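Local coordinates for protein galactose-1-phosphate uridylyltransferase (Pyrobaculum aerophilum str. IM2, PDB 6K9Z) that probably transfers a uridylyl group between UDP-glucose and hexose 1-phosphates such as galactose 1-phosphate, and binds zinc, at residues L78-T83 with S141-L146. The protein carries 1 engineered substitution. Sequence-based numbering, arbitrary orientation.
Sequences LVVVET and SQIYIL. With UDP (uridine-5'-diphosphate), chain G.
Leu78 and Val80 pair with Ile143 and Ser141 where strands 76-81 and 140-146 run antiparallel as neighbours in the half-barrel sheet of this HIT-clan fold. Two hydrogen-bonded pairs, Leu78 with Ile143 and Val80 with Ser141, enclose the non-hydrogen-bonded pair Val79–Gln142, and the N-H groups point almost straight at their acceptors: Leu78 N reaches Ile143 O over 2.8 Å at 172°, and Ser141 N reaches Val80 O over 2.9 Å. Next to that central pair, Gln142 CA also makes a CA-H...O contact of 3.4 Å with Leu78 O.

On the face carrying Val80 and Ile143, branched chains cross at an angle. Val80 CG2 lies 3.5 Å from Ile143 CD1, brought there by a first torsion that sets CG2 anti to the carbonyl carbon. Helix 96-114 covers this face through Ile102 and Val106, both touching Val80.

The other face carries Val79 and Gln142 and lines the UDP pocket. Val79 CG2 approaches UDP O2 to 3.7 Å, and Tyr144 OH donates to UDP O2B at 2.7 Å, with the oxygen lying in the plane of the ring at its edge. Phe125 meets this tyrosine edge-to-face, while Asn50 and Arg51 also hydrogen-bond the nucleotide.

Beyond the strand pairing, Glu82 extends its carboxylate back to Ser141, while its OE1 forms a salt bridge with Arg126. An alanine in place of Glu82 would probably leave the Arg126 charge without this mate and Ser141 OG without its acceptor. That hydroxyl donates to Glu82 OE2 at 2.9 Å, meeting the anti side 18° out of the carboxylate plane.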
loop_
_atom_site.group_PDB
_atom_site.type_symbol
_atom_site.label_atom_id
_atom_site.label_comp_id
_atom_site.label_asym_id
_atom_site.label_seq_id
_atom_site.Cartn_x
_atom_site.Cartn_y
_atom_site.Cartn_z
ATOM N N LEU A 78 -13.538 3.302 -16.251
ATOM C CA LEU A 78 -13.943 4.586 -16.835
ATOM C C LEU A 78 -12.954 5.679 -16.420
ATOM O O LEU A 78 -12.405 5.642 -15.313
ATOM C CB LEU A 78 -15.364 4.929 -16.375
ATOM C CG LEU A 78 -16.461 3.905 -16.676
ATOM C CD1 LEU A 78 -17.774 4.377 -16.026
ATOM C CD2 LEU A 78 -16.643 3.707 -18.145
ATOM N N VAL A 79 -12.781 6.624 -17.306
ATOM C CA VAL A 79 -12.016 7.870 -17.086
ATOM C C VAL A 79 -13.031 8.985 -16.983
ATOM O O VAL A 79 -13.903 9.127 -17.862
ATOM C CB VAL A 79 -10.982 8.126 -18.189
ATOM C CG1 VAL A 79 -10.287 9.450 -17.955
ATOM C CG2 VAL A 79 -9.984 6.996 -18.267
ATOM N N VAL A 80 -12.895 9.774 -15.933
ATOM C CA VAL A 80 -13.708 11.001 -15.732
ATOM C C VAL A 80 -12.807 12.161 -16.187
ATOM O O VAL A 80 -11.873 12.511 -15.413
ATOM C CB VAL A 80 -14.110 11.153 -14.265
ATOM C CG1 VAL A 80 -14.899 12.449 -14.018
ATOM C CG2 VAL A 80 -14.864 9.913 -13.752
ATOM N N VAL A 81 -13.096 12.729 -17.346
ATOM C CA VAL A 81 -12.395 13.939 -17.839
ATOM C C VAL A 81 -13.108 15.101 -17.175
ATOM O O VAL A 81 -14.277 15.379 -17.522
ATOM C CB VAL A 81 -12.341 14.031 -19.364
ATOM C CG1 VAL A 81 -11.396 15.131 -19.815
ATOM C CG2 VAL A 81 -11.993 12.716 -20.015
ATOM N N GLU A 82 -12.397 15.775 -16.287
ATOM C CA GLU A 82 -12.955 16.700 -15.283
ATOM C C GLU A 82 -13.260 18.094 -15.842
ATOM O O GLU A 82 -13.976 18.812 -15.164
ATOM C CB GLU A 82 -11.993 16.775 -14.119
ATOM C CG GLU A 82 -11.975 15.489 -13.320
ATOM C CD GLU A 82 -10.849 15.471 -12.287
ATOM O OE1 GLU A 82 -10.011 16.403 -12.343
ATOM O OE2 GLU A 82 -10.921 14.644 -11.352
ATOM N N THR A 83 -12.685 18.446 -16.988
ATOM C CA THR A 83 -12.794 19.787 -17.627
ATOM C C THR A 83 -12.284 19.630 -19.042
ATOM O O THR A 83 -11.397 18.809 -19.266
ATOM C CB THR A 83 -11.944 20.837 -16.886
ATOM O OG1 THR A 83 -11.912 22.038 -17.641
ATOM C CG2 THR A 83 -10.504 20.375 -16.690
ATOM N N SER A 141 -9.988 11.817 -13.268
ATOM C CA SER A 141 -10.132 10.796 -12.209
ATOM C C SER A 141 -10.599 9.477 -12.864
ATOM O O SER A 141 -10.810 9.443 -14.061
ATOM C CB SER A 141 -11.035 11.323 -11.093
ATOM O OG SER A 141 -12.137 12.055 -11.574
ATOM N N GLN A 142 -10.812 8.454 -12.060
ATOM C CA GLN A 142 -11.068 7.102 -12.568
ATOM C C GLN A 142 -12.242 6.514 -11.793
ATOM O O GLN A 142 -12.403 6.794 -10.609
ATOM C CB GLN A 142 -9.809 6.222 -12.483
ATOM C CG GLN A 142 -8.671 6.654 -13.428
ATOM C CD GLN A 142 -7.584 5.616 -13.493
ATOM O OE1 GLN A 142 -7.760 4.478 -13.985
ATOM N NE2 GLN A 142 -6.437 6.010 -12.998
ATOM N N ILE A 143 -12.989 5.667 -12.486
ATOM C CA ILE A 143 -13.990 4.776 -11.854
ATOM C C ILE A 143 -13.699 3.321 -12.254
ATOM O O ILE A 143 -13.558 3.053 -13.457
ATOM C CB ILE A 143 -15.405 5.166 -12.307
ATOM C CG1 ILE A 143 -15.799 6.592 -11.897
ATOM C CG2 ILE A 143 -16.391 4.143 -11.743
ATOM C CD1 ILE A 143 -16.875 7.212 -12.762
ATOM N N TYR A 144 -13.671 2.411 -11.283
ATOM C CA TYR A 144 -13.745 0.966 -11.554
ATOM C C TYR A 144 -15.098 0.519 -11.036
ATOM O O TYR A 144 -15.394 0.736 -9.839
ATOM C CB TYR A 144 -12.655 0.172 -10.854
ATOM C CG TYR A 144 -11.214 0.407 -11.238
ATOM C CD1 TYR A 144 -10.820 0.996 -12.439
ATOM C CD2 TYR A 144 -10.210 -0.008 -10.358
ATOM C CE1 TYR A 144 -9.484 1.162 -12.755
ATOM C CE2 TYR A 144 -8.871 0.143 -10.677
ATOM C CZ TYR A 144 -8.506 0.727 -11.877
ATOM O OH TYR A 144 -7.207 0.919 -12.210
ATOM N N ILE A 145 -15.894 -0.071 -11.900
ATOM C CA ILE A 145 -17.134 -0.784 -11.510
ATOM C C ILE A 145 -16.735 -2.259 -11.474
ATOM O O ILE A 145 -16.345 -2.791 -12.511
ATOM C CB ILE A 145 -18.266 -0.485 -12.520
ATOM C CG1 ILE A 145 -18.569 1.019 -12.551
ATOM C CG2 ILE A 145 -19.496 -1.255 -12.144
ATOM C CD1 ILE A 145 -19.553 1.479 -13.570
ATOM N N LEU A 146 -16.755 -2.837 -10.291
ATOM C CA LEU A 146 -16.115 -4.132 -10.028
ATOM C C LEU A 146 -17.115 -5.201 -9.620
ATOM O O LEU A 146 -18.123 -4.914 -8.960
ATOM C CB LEU A 146 -15.112 -3.944 -8.897
ATOM C CG LEU A 146 -13.983 -2.942 -9.150
ATOM C CD1 LEU A 146 -13.399 -2.519 -7.817
ATOM C CD2 LEU A 146 -12.968 -3.553 -10.077
HETATM N N1 UDP G . -5.839 6.294 -20.418
HETATM C C2 UDP G . -6.829 6.126 -21.395
HETATM N N3 UDP G . -6.589 6.404 -22.672
HETATM C C4 UDP G . -5.389 6.807 -23.032
HETATM C C5 UDP G . -4.377 6.961 -22.124
HETATM C C6 UDP G . -4.643 6.680 -20.806
HETATM O O2 UDP G . -7.944 5.769 -21.145
HETATM O O4 UDP G . -5.168 7.068 -24.200
HETATM C "C1'" UDP G . -6.013 5.958 -19.019
HETATM C "C2'" UDP G . -4.991 4.833 -18.857
HETATM O "O2'" UDP G . -5.215 3.617 -19.539
HETATM C "C3'" UDP G . -4.941 4.635 -17.374
HETATM C "C4'" UDP G . -5.049 6.014 -16.888
HETATM O "O4'" UDP G . -5.470 6.800 -18.011
HETATM O "O3'" UDP G . -5.934 3.818 -16.855
HETATM C "C5'" UDP G . -3.624 6.131 -16.379
HETATM O "O5'" UDP G . -3.360 5.207 -15.291
HETATM P PA UDP G . -3.089 3.582 -15.211
HETATM O O1A UDP G . -2.308 3.039 -16.387
HETATM O O2A UDP G . -2.233 3.432 -13.994
HETATM O O3A UDP G . -4.560 2.900 -15.016
HETATM P PB UDP G . -5.140 1.464 -15.162
HETATM O O1B UDP G . -4.917 1.254 -16.528
HETATM O O2B UDP G . -6.553 1.493 -14.754
HETATM O O3B UDP G . -4.335 0.595 -14.391
#